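Carbohydrate kinase, FGGY (PDB 3IFR) probably phosphorylates D-xylulose with ATP, as a carbohydrate kinase of the FGGY family built from two actin-like ATPase domains. Local coordinates at residues G84-V89 and A243-A248; D178-L183 and Y285-L290; N309-L314 and H374-L379; D339-L344 and T364-S369. One frame throughout, in Å; residues are numbered along the deposited sequence.

Contacts 1 and 2 lie in the middle of the molecule, with centres about 9 Å apart; contacts 3 and 4 lie together toward one end, their centres about 13 Å apart and some 32 to 41 Å from the first pair. Along the chain, contacts 1 and 2 interleave: 178-183 follows 84-89, and 285-290 follows 243-248. Contact 1 stays within the N-terminal family region, at the ends of two parallel sheet strands, whereas contact 2, which touches it, ties helix 179-185 to a loop of the C-terminal family region. Within the latter, contacts 3 and 4 pack helix 305-315 and the small 342-344/362-364 sheet, which follows it in sequence, against helix 372-397.

Contact 1: G84-V89 and A243-A248; sequences GMLPAV and AADHIA
Gly-84, Leu-86 and Asp-245 bury the most surface where the loop after strand 77-84 meets the start of helix 245-252. The amide of Asp-245, in the first turn of the helix, gives a hydrogen bond to Gly-84 O (3.2 Å from Asp-245 N), with the donor tilted 34° from the carbonyl plane. The aspartate side chain folds back over the same carbonyl, and its CG comes to 3.1 Å from Gly-84 O. Its OD2 lies beside the backbone of Met-85, a selenomethionine, at 3.3 Å from Met-85 CA. OD1 accepts from a water, 2.9 Å from that oxygen, which in turn receives the Leu-86 amide; OD1 also takes a weak bond from the following amide, His-246 N. Leu-86, just before a cis peptide to Pro-87, has chi1 of 72°, which tucks CG between its backbone N and carbonyl carbon and sends both methyls toward 243-248. CD1 packs on Ala-244 CB at 3.6 Å, while CD2 reaches the edge of the His-246 ring, 3.9 Å from ND1. Tyr-164 and Glu-184 also touch Leu-86. A phosphate ion, probably from the crystallisation liquor, lies about 4 Å from the His-246 side chain. Strands 77-84 and 238-244 are parallel neighbours in the N-terminal mixed sheet, and helix 245-252 starts where 238-244 ends, within the actin-like ATPase fold.

Contact 2: D178-L183 and Y285-L290; sequences DRNWAL and YLDYHL
Asn-180 grips the backbone of Tyr-288 at both ends through its side-chain amide. OD1 receives Tyr-288 N at 2.6 Å, in its own carbonyl plane and on a lone pair, while ND2 donates to Tyr-288 O at 2.9 Å with an angle of 163° at the hydrogen. OD1 is also 3.2 Å from Asp-287 OD2, but both are acceptors; Asp-287 OD1 is bonded by Asn-298 ND2. Asn-180 N gives a nearly straight bond of 3.0 Å to Asp-178 OD1, which caps the helix and is met from above the carboxylate plane. Beside these bonds, the Arg-179 chain bends at chi3 (-56°) and lays its guanidinium flat on the Tyr-288 ring, centres 4.2 Å apart and planes at 12°, a stacked cation-pi contact that CD extends by CH-pi. Leu-183 supplies the apolar end, its CG 3.8 Å from Tyr-288 CE2. Replacing Asn-180 by a leucine would probably leave Tyr-288 N and O without their mates in a buried place and let the loop drift from the helix. The amide bonds address main-chain atoms, consistent with a junction of the two halves held through the backbone, with the stack covering one ring face.

Contact 3: N309-L314 and H374-L379; sequences NWLAKL and HLWRAL
Helices 305-315 and 372-397 run almost exactly antiparallel here, the segment axes 10.7 Å apart at 178° between their directions. This antiparallel helix pair, in the C-terminal half of the FGGY kinase, is joined across these segments mainly by van der Waals packing of apolar side chains. Leu-311 buries more surface in this contact than any other residue. With CG anti to the backbone N (chi1 -176°), it extends toward the other helix and brings CD2 among three neighbours: Trp-376 CE3 at 3.7 Å, Leu-375 O at 3.8 Å and Leu-379 CB at 4.0 Å. The Leu-311 and Trp-376 side chains run alongside each other, pointing opposite ways, so that the leucine passes along the six-membered half of the indole. Trp-376 also takes an extended first torsion, chi1 -171°, which carries the far end of the ring across to the backbone of Ala-312. Its pyrrole N-H points to another helix, where NE1 is hydrogen-bonded to Asp-328 OD1, and His-324 meets the indole edge-to-face. With a serine in place of Trp-376, Asp-328 would probably be left without its indole donor, and a gap is likely to open beside Leu-311 and Ala-312. Leu-379 CD2 also packs on Leu-311, 4.1 Å from its CB. On the alanine, the ring atom Trp-376 CZ3 lies 3.6 Å from the backbone Ala-312 N and 3.8 Å from Ala-312 CB.

Contact 4: D339-L344 and T364-S369; sequences DGLVCL and TGLSLS
The end of a two-stranded antiparallel sheet, made by strands 342-344 and 362-364, is formed by the hydrogen-bonded pair of Val-342 and Thr-364. Val-342 N donates to Thr-364 O at 3.0 Å, and Thr-364 N returns a more bent bond to Val-342 O, also 3.0 Å. Their side chains share one face, where Thr-364 CG2 packs on Val-342 CB at 3.6 Å and Leu-488 of helix 475-496 touches both residues. Thr-364 OG1 is anti to the backbone N (chi1 -165°), which turns CG2 rather than the hydroxyl toward the valine. Beyond the pair the two segments stay close through Gly-365, whose backbone turns at a positive phi of 82°; a side chain there would run into Gly-340 O. The small sheet then gives way to the loop that leads to helix 372-397, and in it Ser-367 OG accepts from Ser-369 N at 2.9 Å, an ST turn. Leu-341 and Leu-366 lean together alongside Gly-365, their side chains crossing at a slant against the start of helix 372-397, where Leu-375 touches both. Leu-341 CD2 lies 3.5 Å from Thr-364 O and only 3.3 Å from Leu-366 CD2, a tight fit for two methyl groups.

Contact 1: G84-V89 and A243-A248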
loop_
_atom_site.group_PDB
_atom_site.type_symbol
_atom_site.label_atom_id
_atom_site.label_comp_id
_atom_site.label_asym_id
_atom_site.label_seq_id
_atom_site.Cartn_x
_atom_site.Cartn_y
_atom_site.Cartn_z
ATOM N N GLY A 84 8.560 -2.423 4.127
ATOM C CA GLY A 84 8.462 -1.012 4.414
ATOM C C GLY A 84 7.811 -0.269 3.256
ATOM O O GLY A 84 7.432 -0.862 2.249
HETATM N N MSE A 85 7.702 1.051 3.375
HETATM C CA MSE A 85 7.078 1.839 2.310
HETATM C C MSE A 85 7.913 1.825 1.004
HETATM O O MSE A 85 9.123 1.633 1.032
HETATM C CB MSE A 85 6.775 3.249 2.815
HETATM C CG MSE A 85 7.881 4.281 2.585
HETATM SE SE MSE A 85 9.627 4.029 3.503
HETATM C CE MSE A 85 9.268 4.825 5.290
ATOM N N LEU A 86 7.258 2.004 -0.132
ATOM C CA LEU A 86 7.958 2.090 -1.417
ATOM C C LEU A 86 7.123 2.929 -2.404
ATOM O O LEU A 86 5.933 3.184 -2.177
ATOM C CB LEU A 86 8.199 0.673 -2.014
ATOM C CG LEU A 86 7.003 -0.115 -2.579
ATOM C CD1 LEU A 86 7.438 -1.360 -3.371
ATOM C CD2 LEU A 86 6.019 -0.518 -1.462
ATOM N N PRO A 87 7.754 3.384 -3.488
ATOM C CA PRO A 87 9.214 3.313 -3.642
ATOM C C PRO A 87 9.864 4.509 -2.950
ATOM O O PRO A 87 9.550 5.660 -3.284
ATOM C CB PRO A 87 9.418 3.431 -5.145
ATOM C CG PRO A 87 8.038 3.385 -5.769
ATOM C CD PRO A 87 7.080 3.817 -4.715
ATOM N N ALA A 88 10.726 4.254 -1.966
ATOM C CA ALA A 88 11.474 5.320 -1.366
ATOM C C ALA A 88 12.700 5.410 -2.259
ATOM O O ALA A 88 13.063 4.438 -2.945
ATOM C CB ALA A 88 11.848 4.977 0.062
ATOM N N VAL A 89 13.310 6.585 -2.304
ATOM C CA VAL A 89 14.535 6.769 -3.058
ATOM C C VAL A 89 15.664 7.074 -2.095
ATOM O O VAL A 89 15.693 8.140 -1.472
ATOM C CB VAL A 89 14.407 7.928 -4.058
ATOM C CG1 VAL A 89 15.756 8.246 -4.706
ATOM C CG2 VAL A 89 13.336 7.609 -5.125
ATOM N N ALA A 243 10.069 -7.054 1.218
ATOM C CA ALA A 243 8.691 -7.183 0.875
ATOM C C ALA A 243 8.056 -5.840 0.767
ATOM O O ALA A 243 8.239 -5.034 1.587
ATOM C CB ALA A 243 8.014 -7.988 1.900
ATOM N N ALA A 244 7.310 -5.604 -0.280
ATOM C CA ALA A 244 6.561 -4.382 -0.391
ATOM C C ALA A 244 5.441 -4.240 0.669
ATOM O O ALA A 244 4.632 -5.064 0.756
ATOM C CB ALA A 244 6.022 -4.241 -1.757
ATOM N N ASP A 245 5.424 -3.181 1.450
ATOM C CA ASP A 245 4.493 -3.080 2.555
ATOM C C ASP A 245 3.014 -3.308 2.312
ATOM O O ASP A 245 2.422 -4.032 3.032
ATOM C CB ASP A 245 4.730 -1.876 3.463
ATOM C CG ASP A 245 4.394 -0.560 2.835
ATOM O OD1 ASP A 245 4.113 -0.451 1.663
ATOM O OD2 ASP A 245 4.403 0.386 3.540
ATOM N N HIS A 246 2.421 -2.693 1.302
ATOM C CA HIS A 246 1.021 -2.894 1.075
ATOM C C HIS A 246 0.663 -4.310 0.619
ATOM O O HIS A 246 -0.349 -4.798 0.976
ATOM C CB HIS A 246 0.402 -1.777 0.209
ATOM C CG HIS A 246 0.890 -1.755 -1.195
ATOM N ND1 HIS A 246 2.195 -1.505 -1.515
ATOM C CD2 HIS A 246 0.254 -1.943 -2.364
ATOM C CE1 HIS A 246 2.342 -1.549 -2.815
ATOM N NE2 HIS A 246 1.179 -1.809 -3.354
ATOM N N ILE A 247 1.530 -4.953 -0.129
ATOM C CA ILE A 247 1.385 -6.336 -0.520
ATOM C C ILE A 247 1.497 -7.303 0.686
ATOM O O ILE A 247 0.732 -8.257 0.780
ATOM C CB ILE A 247 2.407 -6.754 -1.628
ATOM C CG1 ILE A 247 2.526 -5.653 -2.687
ATOM C CG2 ILE A 247 1.951 -8.085 -2.272
ATOM C CD1 ILE A 247 1.185 -5.358 -3.342
ATOM N N ALA A 248 2.434 -7.050 1.598
ATOM C CA ALA A 248 2.556 -7.892 2.780
ATOM C C ALA A 248 1.300 -7.715 3.615
ATOM O O ALA A 248 0.801 -8.681 4.204
ATOM C CB ALA A 248 3.794 -7.556 3.584
HETATM O O HOH W 1 4.076 2.213 0.536
#

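Contact 2: D178-L183 and Y285-L290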
loop_
_atom_site.group_PDB
_atom_site.type_symbol
_atom_site.label_atom_id
_atom_site.label_comp_id
_atom_site.label_asym_id
_atom_site.label_seq_id
_atom_site.Cartn_x
_atom_site.Cartn_y
_atom_site.Cartn_z
ATOM N N ASP A 178 14.329 -5.356 -4.041
ATOM C CA ASP A 178 13.063 -6.025 -4.306
ATOM C C ASP A 178 12.663 -5.756 -5.770
ATOM O O ASP A 178 12.746 -4.588 -6.253
ATOM C CB ASP A 178 12.016 -5.430 -3.360
ATOM C CG ASP A 178 10.681 -6.142 -3.387
ATOM O OD1 ASP A 178 10.497 -7.126 -4.131
ATOM O OD2 ASP A 178 9.788 -5.683 -2.630
ATOM N N ARG A 179 12.278 -6.827 -6.470
ATOM C CA ARG A 179 11.580 -6.725 -7.747
ATOM C C ARG A 179 10.538 -5.609 -7.680
ATOM O O ARG A 179 10.342 -4.865 -8.621
ATOM C CB ARG A 179 10.802 -8.041 -8.051
ATOM C CG ARG A 179 11.631 -9.277 -8.491
ATOM C CD ARG A 179 10.718 -10.458 -9.018
ATOM N NE ARG A 179 9.698 -10.874 -8.026
ATOM C CZ ARG A 179 8.822 -11.878 -8.177
ATOM N NH1 ARG A 179 7.964 -12.154 -7.212
ATOM N NH2 ARG A 179 8.815 -12.624 -9.269
ATOM N N ASN A 180 9.805 -5.543 -6.578
ATOM C CA ASN A 180 8.671 -4.641 -6.548
ATOM C C ASN A 180 9.103 -3.167 -6.427
ATOM O O ASN A 180 8.455 -2.272 -6.965
ATOM C CB ASN A 180 7.723 -5.046 -5.420
ATOM C CG ASN A 180 6.628 -6.026 -5.879
ATOM O OD1 ASN A 180 6.068 -5.901 -6.985
ATOM N ND2 ASN A 180 6.299 -6.980 -5.009
ATOM N N TRP A 181 10.187 -2.924 -5.695
ATOM C CA TRP A 181 10.766 -1.598 -5.685
ATOM C C TRP A 181 11.135 -1.202 -7.142
ATOM O O TRP A 181 10.779 -0.103 -7.620
ATOM C CB TRP A 181 11.971 -1.530 -4.733
ATOM C CG TRP A 181 12.568 -0.190 -4.684
ATOM C CD1 TRP A 181 12.204 0.841 -3.858
ATOM C CD2 TRP A 181 13.626 0.309 -5.509
ATOM N NE1 TRP A 181 12.971 1.946 -4.132
ATOM C CE2 TRP A 181 13.853 1.646 -5.138
ATOM C CE3 TRP A 181 14.412 -0.249 -6.535
ATOM C CZ2 TRP A 181 14.824 2.443 -5.763
ATOM C CZ3 TRP A 181 15.372 0.527 -7.139
ATOM C CH2 TRP A 181 15.567 1.862 -6.765
ATOM N N ALA A 182 11.802 -2.113 -7.858
ATOM C CA ALA A 182 12.229 -1.837 -9.219
ATOM C C ALA A 182 11.058 -1.673 -10.216
ATOM O O ALA A 182 11.106 -0.848 -11.131
ATOM C CB ALA A 182 13.224 -2.914 -9.688
ATOM N N LEU A 183 10.004 -2.446 -10.030
ATOM C CA LEU A 183 8.806 -2.371 -10.855
ATOM C C LEU A 183 8.002 -1.100 -10.555
ATOM O O LEU A 183 7.676 -0.323 -11.454
ATOM C CB LEU A 183 7.940 -3.590 -10.555
ATOM C CG LEU A 183 7.119 -4.315 -11.628
ATOM C CD1 LEU A 183 5.666 -4.673 -11.091
ATOM C CD2 LEU A 183 7.055 -3.579 -12.929
ATOM N N TYR A 285 -2.448 0.126 -10.686
ATOM C CA TYR A 285 -1.002 -0.122 -10.748
ATOM C C TYR A 285 -0.675 -1.600 -10.518
ATOM O O TYR A 285 -1.392 -2.296 -9.828
ATOM C CB TYR A 285 -0.266 0.708 -9.692
ATOM C CG TYR A 285 -1.054 1.905 -9.152
ATOM C CD1 TYR A 285 -1.153 3.088 -9.883
ATOM C CD2 TYR A 285 -1.686 1.856 -7.895
ATOM C CE1 TYR A 285 -1.872 4.192 -9.388
ATOM C CE2 TYR A 285 -2.398 2.955 -7.394
ATOM C CZ TYR A 285 -2.492 4.112 -8.151
ATOM O OH TYR A 285 -3.200 5.200 -7.678
ATOM N N LEU A 286 0.440 -2.061 -11.049
ATOM C CA LEU A 286 0.811 -3.431 -10.864
ATOM C C LEU A 286 1.997 -3.660 -9.903
ATOM O O LEU A 286 2.892 -2.815 -9.767
ATOM C CB LEU A 286 1.055 -4.052 -12.233
ATOM C CG LEU A 286 1.195 -5.552 -12.423
ATOM C CD1 LEU A 286 -0.054 -6.394 -12.009
ATOM C CD2 LEU A 286 1.563 -5.794 -13.874
ATOM N N ASP A 287 1.975 -4.820 -9.234
ATOM C CA ASP A 287 3.069 -5.285 -8.372
ATOM C C ASP A 287 3.131 -6.788 -8.541
ATOM O O ASP A 287 2.160 -7.392 -8.987
ATOM C CB ASP A 287 2.784 -5.002 -6.896
ATOM C CG ASP A 287 3.150 -3.586 -6.468
ATOM O OD1 ASP A 287 2.320 -2.647 -6.576
ATOM O OD2 ASP A 287 4.259 -3.421 -5.933
ATOM N N TYR A 288 4.252 -7.400 -8.158
ATOM C CA TYR A 288 4.274 -8.840 -7.998
ATOM C C TYR A 288 3.658 -9.162 -6.654
ATOM O O TYR A 288 3.854 -8.422 -5.697
ATOM C CB TYR A 288 5.691 -9.369 -8.025
ATOM C CG TYR A 288 6.355 -9.218 -9.377
ATOM C CD1 TYR A 288 6.192 -10.179 -10.357
ATOM C CD2 TYR A 288 7.155 -8.113 -9.662
ATOM C CE1 TYR A 288 6.801 -10.044 -11.591
ATOM C CE2 TYR A 288 7.769 -7.973 -10.889
ATOM C CZ TYR A 288 7.583 -8.936 -11.850
ATOM O OH TYR A 288 8.184 -8.786 -13.061
ATOM N N HIS A 289 2.906 -10.259 -6.551
ATOM C CA HIS A 289 2.499 -10.692 -5.223
ATOM C C HIS A 289 3.711 -11.251 -4.482
ATOM O O HIS A 289 4.737 -11.529 -5.091
ATOM C CB HIS A 289 1.453 -11.775 -5.317
ATOM C CG HIS A 289 0.624 -11.903 -4.085
ATOM N ND1 HIS A 289 -0.744 -12.080 -4.124
ATOM C CD2 HIS A 289 0.956 -11.861 -2.779
ATOM C CE1 HIS A 289 -1.212 -12.148 -2.892
ATOM N NE2 HIS A 289 -0.199 -12.001 -2.065
ATOM N N LEU A 290 3.606 -11.427 -3.168
ATOM C CA LEU A 290 4.659 -12.146 -2.453
ATOM C C LEU A 290 4.510 -13.618 -2.808
ATOM O O LEU A 290 5.503 -14.328 -2.987
ATOM C CB LEU A 290 4.598 -11.944 -0.941
ATOM C CG LEU A 290 4.517 -10.497 -0.435
ATOM C CD1 LEU A 290 4.574 -10.387 1.079
ATOM C CD2 LEU A 290 5.634 -9.696 -1.073
#

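Contact 3: N309-L314 and H374-L379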
loop_
_atom_site.group_PDB
_atom_site.type_symbol
_atom_site.label_atom_id
_atom_site.label_comp_id
_atom_site.label_asym_id
_atom_site.label_seq_id
_atom_site.Cartn_x
_atom_site.Cartn_y
_atom_site.Cartn_z
ATOM N N ASN A 309 -13.852 11.939 7.807
ATOM C CA ASN A 309 -13.419 12.762 8.908
ATOM C C ASN A 309 -13.795 14.231 8.631
ATOM O O ASN A 309 -14.350 14.920 9.481
ATOM C CB ASN A 309 -11.914 12.597 9.135
ATOM C CG ASN A 309 -11.557 11.240 9.720
ATOM O OD1 ASN A 309 -12.247 10.731 10.610
ATOM N ND2 ASN A 309 -10.486 10.633 9.212
ATOM N N TRP A 310 -13.473 14.692 7.423
ATOM C CA TRP A 310 -13.926 15.981 6.942
ATOM C C TRP A 310 -15.419 16.123 7.243
ATOM O O TRP A 310 -15.833 16.988 8.003
ATOM C CB TRP A 310 -13.655 16.085 5.439
ATOM C CG TRP A 310 -14.139 17.332 4.810
ATOM C CD1 TRP A 310 -13.634 18.565 4.991
ATOM C CD2 TRP A 310 -15.207 17.466 3.870
ATOM N NE1 TRP A 310 -14.320 19.478 4.231
ATOM C CE2 TRP A 310 -15.299 18.830 3.535
ATOM C CE3 TRP A 310 -16.092 16.565 3.267
ATOM C CZ2 TRP A 310 -16.250 19.329 2.634
ATOM C CZ3 TRP A 310 -17.039 17.064 2.367
ATOM C CH2 TRP A 310 -17.105 18.437 2.059
ATOM N N LEU A 311 -16.234 15.256 6.672
ATOM C CA LEU A 311 -17.671 15.474 6.739
ATOM C C LEU A 311 -18.224 15.312 8.147
ATOM O O LEU A 311 -19.187 15.996 8.504
ATOM C CB LEU A 311 -18.423 14.587 5.751
ATOM C CG LEU A 311 -19.940 14.848 5.721
ATOM C CD1 LEU A 311 -20.285 16.246 5.160
ATOM C CD2 LEU A 311 -20.664 13.732 4.996
ATOM N N ALA A 312 -17.643 14.406 8.936
ATOM C CA ALA A 312 -18.073 14.228 10.318
ATOM C C ALA A 312 -17.887 15.526 11.114
ATOM O O ALA A 312 -18.701 15.860 11.987
ATOM C CB ALA A 312 -17.333 13.075 10.985
ATOM N N LYS A 313 -16.829 16.270 10.799
ATOM C CA LYS A 313 -16.542 17.509 11.526
ATOM C C LYS A 313 -17.564 18.568 11.159
ATOM O O LYS A 313 -18.048 19.317 12.006
ATOM C CB LYS A 313 -15.136 18.024 11.209
ATOM C CG LYS A 313 -14.017 17.068 11.555
ATOM C CD LYS A 313 -12.669 17.794 11.284
ATOM C CE LYS A 313 -11.489 16.845 10.968
ATOM N NZ LYS A 313 -10.351 17.597 10.342
ATOM N N LEU A 314 -17.863 18.646 9.874
ATOM C CA LEU A 314 -18.888 19.545 9.402
ATOM C C LEU A 314 -20.255 19.219 10.006
ATOM O O LEU A 314 -20.985 20.108 10.404
ATOM C CB LEU A 314 -18.976 19.464 7.884
ATOM C CG LEU A 314 -17.822 20.125 7.140
ATOM C CD1 LEU A 314 -18.133 19.999 5.682
ATOM C CD2 LEU A 314 -17.646 21.603 7.552
ATOM N N HIS A 374 -28.828 11.663 5.672
ATOM C CA HIS A 374 -28.752 11.531 4.231
ATOM C C HIS A 374 -27.382 11.945 3.723
ATOM O O HIS A 374 -26.814 11.275 2.858
ATOM C CB HIS A 374 -29.769 12.432 3.559
ATOM C CG HIS A 374 -31.176 11.968 3.685
ATOM N ND1 HIS A 374 -31.939 12.235 4.803
ATOM C CD2 HIS A 374 -31.972 11.310 2.822
ATOM C CE1 HIS A 374 -33.149 11.734 4.621
ATOM N NE2 HIS A 374 -33.202 11.169 3.435
ATOM N N LEU A 375 -26.852 13.056 4.232
ATOM C CA LEU A 375 -25.547 13.512 3.767
ATOM C C LEU A 375 -24.463 12.491 4.085
ATOM O O LEU A 375 -23.641 12.153 3.227
ATOM C CB LEU A 375 -25.146 14.890 4.344
ATOM C CG LEU A 375 -25.647 16.189 3.684
ATOM C CD1 LEU A 375 -24.564 17.275 3.662
ATOM C CD2 LEU A 375 -26.084 15.943 2.303
ATOM N N TRP A 376 -24.442 12.047 5.337
ATOM C CA TRP A 376 -23.505 11.027 5.773
ATOM C C TRP A 376 -23.640 9.751 4.925
ATOM O O TRP A 376 -22.643 9.164 4.466
ATOM C CB TRP A 376 -23.763 10.696 7.234
ATOM C CG TRP A 376 -22.723 9.821 7.843
ATOM C CD1 TRP A 376 -22.898 8.560 8.291
ATOM C CD2 TRP A 376 -21.346 10.151 8.081
ATOM N NE1 TRP A 376 -21.725 8.073 8.810
ATOM C CE2 TRP A 376 -20.752 9.032 8.691
ATOM C CE3 TRP A 376 -20.553 11.278 7.827
ATOM C CZ2 TRP A 376 -19.396 8.995 9.040
ATOM C CZ3 TRP A 376 -19.212 11.247 8.183
ATOM C CH2 TRP A 376 -18.650 10.117 8.793
ATOM N N ARG A 377 -24.881 9.347 4.708
ATOM C CA ARG A 377 -25.154 8.132 3.965
ATOM C C ARG A 377 -24.662 8.223 2.540
ATOM O O ARG A 377 -23.988 7.325 2.038
ATOM C CB ARG A 377 -26.646 7.822 3.962
ATOM C CG ARG A 377 -26.952 6.593 3.115
ATOM C CD ARG A 377 -28.143 5.856 3.630
ATOM N NE ARG A 377 -28.154 4.519 3.070
ATOM C CZ ARG A 377 -28.226 3.399 3.783
ATOM N NH1 ARG A 377 -28.299 3.443 5.115
ATOM N NH2 ARG A 377 -28.225 2.237 3.149
ATOM N N ALA A 378 -24.983 9.345 1.904
ATOM C CA ALA A 378 -24.617 9.569 0.527
ATOM C C ALA A 378 -23.112 9.447 0.411
ATOM O O ALA A 378 -22.617 8.876 -0.546
ATOM C CB ALA A 378 -25.068 10.939 0.075
ATOM N N LEU A 379 -22.381 9.976 1.386
ATOM C CA LEU A 379 -20.918 9.875 1.332
ATOM C C LEU A 379 -20.504 8.429 1.514
ATOM O O LEU A 379 -19.612 7.948 0.803
ATOM C CB LEU A 379 -20.203 10.743 2.379
ATOM C CG LEU A 379 -18.679 10.521 2.266
ATOM C CD1 LEU A 379 -18.219 10.721 0.826
ATOM C CD2 LEU A 379 -17.798 11.353 3.234
#

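Contact 4: D339-L344 and T364-S369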
loop_
_atom_site.group_PDB
_atom_site.type_symbol
_atom_site.label_atom_id
_atom_site.label_comp_id
_atom_site.label_asym_id
_atom_site.label_seq_id
_atom_site.Cartn_x
_atom_site.Cartn_y
_atom_site.Cartn_z
ATOM N N ASP A 339 -32.515 8.922 -0.829
ATOM C CA ASP A 339 -33.616 9.772 -1.303
ATOM C C ASP A 339 -33.149 10.689 -2.414
ATOM O O ASP A 339 -33.479 11.874 -2.418
ATOM C CB ASP A 339 -34.204 10.598 -0.141
ATOM C CG ASP A 339 -35.185 9.792 0.720
ATOM O OD1 ASP A 339 -36.256 9.408 0.201
ATOM O OD2 ASP A 339 -34.901 9.544 1.910
ATOM N N GLY A 340 -32.358 10.147 -3.338
ATOM C CA GLY A 340 -31.983 10.896 -4.527
ATOM C C GLY A 340 -30.714 11.719 -4.413
ATOM O O GLY A 340 -30.336 12.409 -5.355
ATOM N N LEU A 341 -30.050 11.646 -3.267
ATOM C CA LEU A 341 -28.744 12.256 -3.094
ATOM C C LEU A 341 -27.755 11.470 -3.941
ATOM O O LEU A 341 -27.839 10.238 -4.001
ATOM C CB LEU A 341 -28.311 12.190 -1.633
ATOM C CG LEU A 341 -28.710 13.373 -0.754
ATOM C CD1 LEU A 341 -27.963 13.375 0.565
ATOM C CD2 LEU A 341 -28.341 14.606 -1.503
ATOM N N VAL A 342 -26.838 12.170 -4.610
ATOM C CA VAL A 342 -25.753 11.499 -5.308
ATOM C C VAL A 342 -24.485 12.250 -5.011
ATOM O O VAL A 342 -24.419 13.439 -5.272
ATOM C CB VAL A 342 -25.955 11.499 -6.838
ATOM C CG1 VAL A 342 -24.909 10.625 -7.499
ATOM C CG2 VAL A 342 -27.342 11.026 -7.196
ATOM N N CYS A 343 -23.475 11.563 -4.493
ATOM C CA CYS A 343 -22.195 12.189 -4.176
ATOM C C CYS A 343 -21.000 11.657 -5.021
ATOM O O CYS A 343 -20.842 10.446 -5.209
ATOM C CB CYS A 343 -21.932 12.054 -2.672
ATOM S SG CYS A 343 -20.248 12.273 -2.108
ATOM N N LEU A 344 -20.188 12.572 -5.555
ATOM C CA LEU A 344 -18.880 12.221 -6.062
ATOM C C LEU A 344 -17.856 12.523 -4.985
ATOM O O LEU A 344 -17.742 13.663 -4.537
ATOM C CB LEU A 344 -18.559 13.046 -7.297
ATOM C CG LEU A 344 -19.514 12.820 -8.453
ATOM C CD1 LEU A 344 -19.228 13.839 -9.519
ATOM C CD2 LEU A 344 -19.376 11.387 -9.003
ATOM N N THR A 364 -25.196 16.318 -4.955
ATOM C CA THR A 364 -26.234 16.781 -5.854
ATOM C C THR A 364 -27.546 16.080 -5.537
ATOM O O THR A 364 -27.548 15.049 -4.886
ATOM C CB THR A 364 -25.844 16.522 -7.286
ATOM O OG1 THR A 364 -26.692 17.297 -8.128
ATOM C CG2 THR A 364 -25.995 15.032 -7.608
ATOM N N GLY A 365 -28.661 16.640 -5.986
ATOM C CA GLY A 365 -29.960 16.056 -5.691
ATOM C C GLY A 365 -30.454 16.468 -4.314
ATOM O O GLY A 365 -31.361 15.837 -3.774
ATOM N N LEU A 366 -29.838 17.510 -3.745
ATOM C CA LEU A 366 -30.210 18.009 -2.427
ATOM C C LEU A 366 -31.557 18.715 -2.415
ATOM O O LEU A 366 -31.901 19.433 -3.364
ATOM C CB LEU A 366 -29.159 18.978 -1.883
ATOM C CG LEU A 366 -27.826 18.343 -1.520
ATOM C CD1 LEU A 366 -26.786 19.435 -1.504
ATOM C CD2 LEU A 366 -27.905 17.637 -0.186
ATOM N N SER A 367 -32.286 18.552 -1.308
ATOM C CA SER A 367 -33.554 19.218 -1.114
ATOM C C SER A 367 -33.655 19.526 0.358
ATOM O O SER A 367 -32.951 18.911 1.173
ATOM C CB SER A 367 -34.680 18.256 -1.445
ATOM O OG SER A 367 -35.004 17.529 -0.275
ATOM N N LEU A 368 -34.562 20.426 0.719
ATOM C CA LEU A 368 -34.711 20.846 2.120
ATOM C C LEU A 368 -35.181 19.714 3.022
ATOM O O LEU A 368 -35.196 19.855 4.243
ATOM C CB LEU A 368 -35.665 22.015 2.229
ATOM C CG LEU A 368 -35.260 23.252 1.427
ATOM C CD1 LEU A 368 -36.465 24.182 1.282
ATOM C CD2 LEU A 368 -34.076 23.958 2.064
ATOM N N SER A 369 -35.543 18.584 2.410
ATOM C CA SER A 369 -35.875 17.371 3.155
ATOM C C SER A 369 -34.652 16.602 3.664
ATOM O O SER A 369 -34.737 15.926 4.679
ATOM C CB SER A 369 -36.768 16.424 2.320
ATOM O OG SER A 369 -38.002 17.042 1.980
#